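Local coordinates for phosphoethanolamine N-methyltransferase 1 (PDB 4KRG), which probably transfers a methyl group from S-adenosylmethionine to phosphoethanolamine, a methylation step of phosphocholine biosynthesis in the nematode Haemonchus contortus, at residues 131-136 with 182-187; 160-165 with 230-235. One frame throughout, in Å; residues are numbered along the deposited sequence.

Contact 1: 131-136 with 182-187; sequences MMYLSD and NPTHYR. With OPE (phosphoric acid mono-(2-amino-ethyl) ester), chain C; SAH (S-adenosyl-L-homocysteine), chain D.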
loop_
_atom_site.group_PDB
_atom_site.type_symbol
_atom_site.label_atom_id
_atom_site.label_comp_id
_atom_site.label_asym_id
_atom_site.label_seq_id
_atom_site.Cartn_x
_atom_site.Cartn_y
_atom_site.Cartn_z
HETATM N N MSE A 131 -1.670 -11.209 -9.141
HETATM C CA MSE A 131 -2.303 -11.963 -8.052
HETATM C C MSE A 131 -3.826 -12.015 -8.191
HETATM O O MSE A 131 -4.462 -12.998 -7.819
HETATM C CB MSE A 131 -1.942 -11.376 -6.681
HETATM C CG MSE A 131 -0.459 -11.315 -6.345
HETATM SE SE MSE A 131 0.428 -13.058 -6.422
HETATM C CE MSE A 131 1.067 -12.942 -8.276
HETATM N N MSE A 132 -4.400 -10.945 -8.730
HETATM C CA MSE A 132 -5.840 -10.847 -8.942
HETATM C C MSE A 132 -6.333 -11.883 -9.956
HETATM O O MSE A 132 -7.534 -12.122 -10.063
HETATM C CB MSE A 132 -6.183 -9.444 -9.434
HETATM C CG MSE A 132 -5.418 -9.092 -10.690
HETATM SE SE MSE A 132 -5.230 -7.173 -11.018
HETATM C CE MSE A 132 -6.999 -6.827 -11.770
ATOM N N TYR A 133 -5.406 -12.485 -10.704
ATOM C CA TYR A 133 -5.750 -13.530 -11.667
ATOM C C TYR A 133 -5.360 -14.924 -11.165
ATOM O O TYR A 133 -5.326 -15.883 -11.938
ATOM C CB TYR A 133 -5.118 -13.249 -13.039
ATOM C CG TYR A 133 -5.504 -11.911 -13.629
ATOM C CD1 TYR A 133 -6.819 -11.643 -13.983
ATOM C CD2 TYR A 133 -4.552 -10.919 -13.845
ATOM C CE1 TYR A 133 -7.178 -10.417 -14.521
ATOM C CE2 TYR A 133 -4.904 -9.689 -14.388
ATOM C CZ TYR A 133 -6.219 -9.448 -14.722
ATOM O OH TYR A 133 -6.585 -8.233 -15.248
ATOM N N LEU A 134 -5.074 -15.027 -9.869
ATOM C CA LEU A 134 -4.775 -16.305 -9.225
ATOM C C LEU A 134 -5.768 -16.571 -8.094
ATOM O O LEU A 134 -6.327 -15.637 -7.538
ATOM C CB LEU A 134 -3.358 -16.303 -8.652
ATOM C CG LEU A 134 -2.203 -16.100 -9.632
ATOM C CD1 LEU A 134 -0.865 -16.121 -8.910
ATOM C CD2 LEU A 134 -2.228 -17.156 -10.705
ATOM N N SER A 135 -5.989 -17.839 -7.747
ATOM C CA SER A 135 -6.832 -18.159 -6.595
ATOM C C SER A 135 -6.048 -17.860 -5.330
ATOM O O SER A 135 -4.836 -17.665 -5.386
ATOM C CB SER A 135 -7.238 -19.628 -6.604
ATOM O OG SER A 135 -6.101 -20.451 -6.431
ATOM N N ASP A 136 -6.740 -17.818 -4.197
ATOM C CA ASP A 136 -6.087 -17.572 -2.916
ATOM C C ASP A 136 -4.956 -18.557 -2.643
ATOM O O ASP A 136 -3.891 -18.168 -2.164
ATOM C CB ASP A 136 -7.104 -17.621 -1.771
ATOM C CG ASP A 136 -7.893 -16.339 -1.632
ATOM O OD1 ASP A 136 -7.882 -15.518 -2.569
ATOM O OD2 ASP A 136 -8.536 -16.159 -0.578
ATOM N N ASN A 182 -17.020 -11.217 -14.691
ATOM C CA ASN A 182 -15.602 -10.909 -14.585
ATOM C C ASN A 182 -14.984 -11.789 -13.502
ATOM O O ASN A 182 -15.319 -11.652 -12.325
ATOM C CB ASN A 182 -15.432 -9.430 -14.254
ATOM C CG ASN A 182 -13.990 -8.988 -14.263
ATOM O OD1 ASN A 182 -13.092 -9.743 -14.627
ATOM N ND2 ASN A 182 -13.762 -7.746 -13.865
ATOM N N PRO A 183 -14.082 -12.703 -13.896
ATOM C CA PRO A 183 -13.489 -13.719 -13.015
ATOM C C PRO A 183 -12.451 -13.163 -12.046
ATOM O O PRO A 183 -12.049 -13.851 -11.105
ATOM C CB PRO A 183 -12.793 -14.660 -14.001
ATOM C CG PRO A 183 -12.423 -13.779 -15.144
ATOM C CD PRO A 183 -13.573 -12.812 -15.274
ATOM N N THR A 184 -12.022 -11.932 -12.291
ATOM C CA THR A 184 -10.946 -11.312 -11.530
ATOM C C THR A 184 -11.218 -11.285 -10.020
ATOM O O THR A 184 -12.352 -11.078 -9.584
ATOM C CB THR A 184 -10.697 -9.888 -12.042
ATOM O OG1 THR A 184 -10.608 -9.916 -13.472
ATOM C CG2 THR A 184 -9.422 -9.322 -11.463
ATOM N N HIS A 185 -10.169 -11.517 -9.234
ATOM C CA HIS A 185 -10.238 -11.424 -7.782
ATOM C C HIS A 185 -9.804 -10.035 -7.338
ATOM O O HIS A 185 -8.613 -9.730 -7.328
ATOM C CB HIS A 185 -9.297 -12.440 -7.136
ATOM C CG HIS A 185 -9.700 -13.871 -7.336
ATOM N ND1 HIS A 185 -10.594 -14.513 -6.515
ATOM C CD2 HIS A 185 -9.297 -14.788 -8.252
ATOM C CE1 HIS A 185 -10.741 -15.764 -6.917
ATOM N NE2 HIS A 185 -9.968 -15.956 -7.968
ATOM N N TYR A 186 -10.763 -9.193 -6.969
ATOM C CA TYR A 186 -10.444 -7.861 -6.455
ATOM C C TYR A 186 -10.412 -7.894 -4.934
ATOM O O TYR A 186 -11.425 -7.672 -4.272
ATOM C CB TYR A 186 -11.456 -6.832 -6.965
ATOM C CG TYR A 186 -11.506 -6.764 -8.469
ATOM C CD1 TYR A 186 -10.481 -6.169 -9.187
ATOM C CD2 TYR A 186 -12.569 -7.310 -9.173
ATOM C CE1 TYR A 186 -10.513 -6.116 -10.565
ATOM C CE2 TYR A 186 -12.614 -7.256 -10.551
ATOM C CZ TYR A 186 -11.585 -6.658 -11.238
ATOM O OH TYR A 186 -11.618 -6.605 -12.607
ATOM N N ARG A 187 -9.239 -8.187 -4.384
ATOM C CA ARG A 187 -9.093 -8.373 -2.944
ATOM C C ARG A 187 -8.913 -7.040 -2.231
ATOM O O ARG A 187 -8.613 -6.033 -2.864
ATOM C CB ARG A 187 -7.901 -9.285 -2.650
ATOM C CG ARG A 187 -7.996 -10.652 -3.324
ATOM C CD ARG A 187 -6.888 -11.583 -2.885
ATOM N NE ARG A 187 -7.074 -12.924 -3.434
ATOM C CZ ARG A 187 -6.575 -13.336 -4.592
ATOM N NH1 ARG A 187 -5.847 -12.515 -5.325
ATOM N NH2 ARG A 187 -6.807 -14.571 -5.015
HETATM C CA OPE C . -6.567 -3.956 -15.156
HETATM C CB OPE C . -5.619 -4.493 -16.178
HETATM O O1 OPE C . -9.296 -3.171 -14.711
HETATM O O2 OPE C . -8.403 -3.920 -12.555
HETATM O O3 OPE C . -9.790 -5.493 -13.902
HETATM O O4 OPE C . -7.486 -4.860 -14.665
HETATM N N OPE C . -4.918 -5.707 -15.851
HETATM P P OPE C . -8.781 -4.366 -13.943
HETATM N N SAH D . 1.885 -6.931 -16.316
HETATM C CA SAH D . 1.615 -6.365 -17.648
HETATM C CB SAH D . 0.271 -6.969 -18.180
HETATM C CG SAH D . -0.913 -6.774 -17.236
HETATM S SD SAH D . -2.431 -7.656 -17.701
HETATM C C SAH D . 1.564 -4.890 -17.598
HETATM O O SAH D . 1.127 -4.330 -16.605
HETATM O OXT SAH D . 1.658 -4.273 -18.637
HETATM C "C5'" SAH D . -2.164 -9.372 -17.183
HETATM C "C4'" SAH D . -1.126 -10.136 -17.802
HETATM O "O4'" SAH D . -0.790 -11.268 -16.955
HETATM C "C3'" SAH D . -1.564 -10.698 -19.094
HETATM O "O3'" SAH D . -0.487 -10.666 -20.004
HETATM C "C2'" SAH D . -1.903 -12.080 -18.790
HETATM O "O2'" SAH D . -1.752 -12.896 -19.918
HETATM C "C1'" SAH D . -0.930 -12.422 -17.724
HETATM N N9 SAH D . -1.355 -13.580 -16.862
HETATM C C8 SAH D . -2.453 -13.672 -16.101
HETATM N N7 SAH D . -2.355 -14.802 -15.397
HETATM C C5 SAH D . -1.212 -15.421 -15.699
HETATM C C6 SAH D . -0.610 -16.618 -15.273
HETATM N N6 SAH D . -1.216 -17.437 -14.349
HETATM N N1 SAH D . 0.586 -16.944 -15.795
HETATM C C2 SAH D . 1.197 -16.174 -16.688
HETATM N N3 SAH D . 0.644 -15.026 -17.114
HETATM C C4 SAH D . -0.549 -14.628 -16.637
HETATM O O HOH W 1 -9.193 -7.788 -15.028
#
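The guanidinium of Arg187 works through its rim: Met131 O, Leu134 O and Asp136 OD1 all lie near its plane, while CB of His185 sits over one face. The imidazole of His185 has NH2 of Arg187 above one face and Pro183 O above the other, with Met132 O at its edge. Around the Tyr186 ring, Thr184 CG2 rests on one face and the phosphate oxygen O3 of phosphoethanolamine lies in plane at the edge. CG of Met132 lies over one face of the Tyr133 ring.

Arg187, extended from CG to NE, donates from NH1 to Met131 O at 2.9 Å, meeting that oxygen from above its carbonyl plane; Leu134 N reaches the same oxygen from the opposite face. Arg187 NH2 bonds Leu134 O at 2.8 Å. In a salt bridge, NE and NH2 grip Asp136 side-on, both on OD1, with carboxylate and guanidinium planes 45° apart; the other oxygen, OD2, bonds Ser257. His185 N gives a nearly straight bond (167°) to Met132 O at 2.8 Å.

Nearer the ligand, Met132, modelled as selenomethionine, bends at chi3 (-80°) and brings CE tightly against Thr184 CG2 at 3.5 Å and within 3.8 Å of Tyr186 CE1. Tyr186 OH donates to O3 of phosphoethanolamine at 2.5 Å, while the ligand amine N donates to Tyr133 OH at 3.1 Å. A water joins Tyr133 OH, Thr184 OG1 and O3.

The two segments thus hold opposite ends of the substrate, amine at Tyr133 and phosphate at Tyr186. Tyr133 CE2 and Leu134 CD2 border S-adenosylhomocysteine, so segment 131-136 meets cofactor as well as substrate. The bond that Tyr186 OH accepts from Asn182 ND2 probably makes the hydroxyl a stronger donor to O3, and the arginine, tying three oxygens together, fixes the two loops.

Contact 2: 160-165 with 230-235; sequences ESCSEP and RQVHWL. With OPE (phosphoric acid mono-(2-amino-ethyl) ester), chain C.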
loop_
_atom_site.group_PDB
_atom_site.type_symbol
_atom_site.label_atom_id
_atom_site.label_comp_id
_atom_site.label_asym_id
_atom_site.label_seq_id
_atom_site.Cartn_x
_atom_site.Cartn_y
_atom_site.Cartn_z
ATOM N N GLU A 160 -1.715 -4.548 -7.462
ATOM C CA GLU A 160 -2.984 -5.201 -7.731
ATOM C C GLU A 160 -4.152 -4.224 -7.721
ATOM O O GLU A 160 -4.116 -3.209 -7.026
ATOM C CB GLU A 160 -3.239 -6.320 -6.715
ATOM C CG GLU A 160 -2.136 -7.358 -6.617
ATOM C CD GLU A 160 -1.985 -8.190 -7.885
ATOM O OE1 GLU A 160 -2.973 -8.312 -8.646
ATOM O OE2 GLU A 160 -0.880 -8.730 -8.122
ATOM N N SER A 161 -5.181 -4.532 -8.504
ATOM C CA SER A 161 -6.437 -3.809 -8.410
ATOM C C SER A 161 -7.116 -4.308 -7.153
ATOM O O SER A 161 -7.543 -5.467 -7.082
ATOM C CB SER A 161 -7.328 -4.093 -9.614
ATOM O OG SER A 161 -6.705 -3.666 -10.805
ATOM N N CYS A 162 -7.203 -3.447 -6.151
ATOM C CA CYS A 162 -7.782 -3.868 -4.890
ATOM C C CYS A 162 -9.240 -3.435 -4.782
ATOM O O CYS A 162 -9.585 -2.316 -5.153
ATOM C CB CYS A 162 -6.944 -3.349 -3.718
ATOM S SG CYS A 162 -5.286 -4.075 -3.655
ATOM N N SER A 163 -10.085 -4.353 -4.317
ATOM C CA SER A 163 -11.509 -4.108 -4.052
ATOM C C SER A 163 -12.416 -3.836 -5.262
ATOM O O SER A 163 -13.610 -4.121 -5.209
ATOM C CB SER A 163 -11.698 -3.022 -2.993
ATOM O OG SER A 163 -11.244 -3.470 -1.735
ATOM N N GLU A 164 -11.861 -3.286 -6.339
ATOM C CA GLU A 164 -12.647 -2.956 -7.527
ATOM C C GLU A 164 -11.746 -2.886 -8.758
ATOM O O GLU A 164 -10.529 -2.762 -8.631
ATOM C CB GLU A 164 -13.337 -1.607 -7.336
ATOM C CG GLU A 164 -12.398 -0.424 -7.458
ATOM C CD GLU A 164 -13.059 0.899 -7.137
ATOM O OE1 GLU A 164 -13.211 1.729 -8.058
ATOM O OE2 GLU A 164 -13.419 1.116 -5.962
ATOM N N PRO A 165 -12.338 -2.948 -9.962
ATOM C CA PRO A 165 -11.467 -2.867 -11.137
ATOM C C PRO A 165 -10.775 -1.514 -11.228
ATOM O O PRO A 165 -11.264 -0.532 -10.669
ATOM C CB PRO A 165 -12.442 -3.036 -12.309
ATOM C CG PRO A 165 -13.629 -3.731 -11.723
ATOM C CD PRO A 165 -13.747 -3.169 -10.337
ATOM N N ARG A 230 -7.323 2.787 -5.210
ATOM C CA ARG A 230 -7.219 1.360 -4.893
ATOM C C ARG A 230 -6.361 0.551 -5.868
ATOM O O ARG A 230 -6.400 -0.680 -5.862
ATOM C CB ARG A 230 -8.611 0.733 -4.762
ATOM C CG ARG A 230 -9.379 1.186 -3.526
ATOM C CD ARG A 230 -10.854 0.830 -3.630
ATOM N NE ARG A 230 -11.499 0.759 -2.320
ATOM C CZ ARG A 230 -12.768 0.424 -2.127
ATOM N NH1 ARG A 230 -13.550 0.140 -3.162
ATOM N NH2 ARG A 230 -13.257 0.374 -0.894
ATOM N N GLN A 231 -5.601 1.245 -6.708
ATOM C CA GLN A 231 -4.525 0.615 -7.459
ATOM C C GLN A 231 -3.321 0.641 -6.545
ATOM O O GLN A 231 -2.630 1.656 -6.438
ATOM C CB GLN A 231 -4.237 1.393 -8.732
ATOM C CG GLN A 231 -5.359 1.295 -9.740
ATOM C CD GLN A 231 -5.490 -0.100 -10.290
ATOM O OE1 GLN A 231 -4.595 -0.584 -10.980
ATOM N NE2 GLN A 231 -6.595 -0.770 -9.969
ATOM N N VAL A 232 -3.084 -0.472 -5.863
ATOM C CA VAL A 232 -2.147 -0.480 -4.756
ATOM C C VAL A 232 -0.936 -1.337 -5.085
ATOM O O VAL A 232 -1.058 -2.431 -5.643
ATOM C CB VAL A 232 -2.819 -0.960 -3.444
ATOM C CG1 VAL A 232 -1.883 -0.763 -2.253
ATOM C CG2 VAL A 232 -4.135 -0.205 -3.199
ATOM N N HIS A 233 0.243 -0.819 -4.760
ATOM C CA HIS A 233 1.469 -1.580 -4.961
ATOM C C HIS A 233 2.392 -1.554 -3.748
ATOM O O HIS A 233 2.262 -0.700 -2.864
ATOM C CB HIS A 233 2.189 -1.201 -6.266
ATOM C CG HIS A 233 2.794 0.172 -6.280
ATOM N ND1 HIS A 233 4.025 0.422 -6.855
ATOM C CD2 HIS A 233 2.332 1.364 -5.850
ATOM C CE1 HIS A 233 4.298 1.711 -6.761
ATOM N NE2 HIS A 233 3.285 2.307 -6.148
ATOM N N TRP A 234 3.296 -2.528 -3.707
ATOM C CA TRP A 234 4.143 -2.775 -2.551
ATOM C C TRP A 234 5.518 -3.201 -3.017
ATOM O O TRP A 234 5.641 -3.979 -3.959
ATOM C CB TRP A 234 3.572 -3.918 -1.703
ATOM C CG TRP A 234 2.126 -3.781 -1.360
ATOM C CD1 TRP A 234 1.599 -3.150 -0.272
ATOM C CD2 TRP A 234 1.020 -4.298 -2.108
ATOM N NE1 TRP A 234 0.234 -3.234 -0.300
ATOM C CE2 TRP A 234 -0.150 -3.930 -1.410
ATOM C CE3 TRP A 234 0.900 -5.019 -3.296
ATOM C CZ2 TRP A 234 -1.423 -4.269 -1.873
ATOM C CZ3 TRP A 234 -0.366 -5.350 -3.753
ATOM C CH2 TRP A 234 -1.508 -4.979 -3.039
ATOM N N LEU A 235 6.547 -2.699 -2.351
ATOM C CA LEU A 235 7.893 -3.227 -2.528
ATOM C C LEU A 235 8.251 -3.968 -1.249
ATOM O O LEU A 235 8.121 -3.429 -0.148
ATOM C CB LEU A 235 8.901 -2.112 -2.798
ATOM C CG LEU A 235 10.321 -2.578 -3.130
ATOM C CD1 LEU A 235 10.325 -3.429 -4.382
ATOM C CD2 LEU A 235 11.232 -1.374 -3.309
HETATM C CA OPE C . -6.567 -3.956 -15.156
HETATM C CB OPE C . -5.619 -4.493 -16.178
HETATM O O1 OPE C . -9.296 -3.171 -14.711
HETATM O O2 OPE C . -8.403 -3.920 -12.555
HETATM O O3 OPE C . -9.790 -5.493 -13.902
HETATM O O4 OPE C . -7.486 -4.860 -14.665
HETATM N N OPE C . -4.918 -5.707 -15.851
HETATM P P OPE C . -8.781 -4.366 -13.943
HETATM O O HOH W 2 -8.644 -0.932 -7.959
#
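Glu160 and Val232 form an antiparallel hydrogen-bonded pair, Glu160 N to Val232 O at 2.9 Å and Val232 N to Glu160 O at 3.1 Å, Ser161 faces Gln231 as the next, non-hydrogen-bonded pair, and Cys162 N continues the ladder to Arg230 O at 2.9 Å. On the face carrying Ser161 and Gln231, the glutamine is bent at chi2 (-68°), which turns its amide back over the neighbouring strand. NE2 points almost straight at Ser161 OG, 3.0 Å away and in the amide plane. That hydroxyl donates to phosphate oxygen O2 of phosphoethanolamine in a very short bond, so Gln231 is a second-shell residue that positions Ser161, which binds the phosphate directly. Pro165 adds carbon contact to the same oxygen through CA, and a water donating to Glu164 O accepts from Gln231 NE2.

On the face of Glu160 and Val232, SG of Cys162, just past its strand, sits beside Val232 CB at 4.0 Å and at the rim of the Trp234 indole, 3.9 Å from CH2, an edge-on sulfur-aromatic contact. Glu160 CG approaches the same ring in plane at CZ3, after which its carboxylate turns away to accept from the backbone N atoms of Leu130, Met131 and Met132. Arg230, just ahead of strand 231-240, reaches toward the loop at Ser163 and Glu164: Ser163 CB lies over one face of its guanidinium, and NH1 makes a salt bridge to the anti lone pair of Glu164 OE2 at 3.0 Å, the two planes 82° apart. Arg230 NH2 bonds Thr340 OG1.

Strand order 105-109, 81-86, 60-64, 122-126, 154-161, 231-240, 208-218 is that of a class I (Rossmann-like) methyltransferase, with 231-240 the antiparallel strand. Helix 189-198 packs on Cys162 and Trp234 through Tyr192 and Ile193, while helix 332-345 meets Arg230 and Val232.

The centres of contact 1 and contact 2 lie about 11 Å apart, and their segments alternate along the chain: 131-136, 160-165, 182-187, 230-235. Contact 1 joins the loops that follow strands 122-126 and 154-161; contact 2 pairs the end of 154-161 with strand 231-240. They meet directly: Ser163 N probably bonds Arg187 O, and Met132 CE packs on Ser161 OG. Both touch phosphoethanolamine, contact 1 at amine and phosphate, contact 2 at the phosphate, and contact 1 also borders S-adenosylhomocysteine. Together they join the substrate pocket to strand 231-240, the antiparallel strand of the Rossmann-like fold.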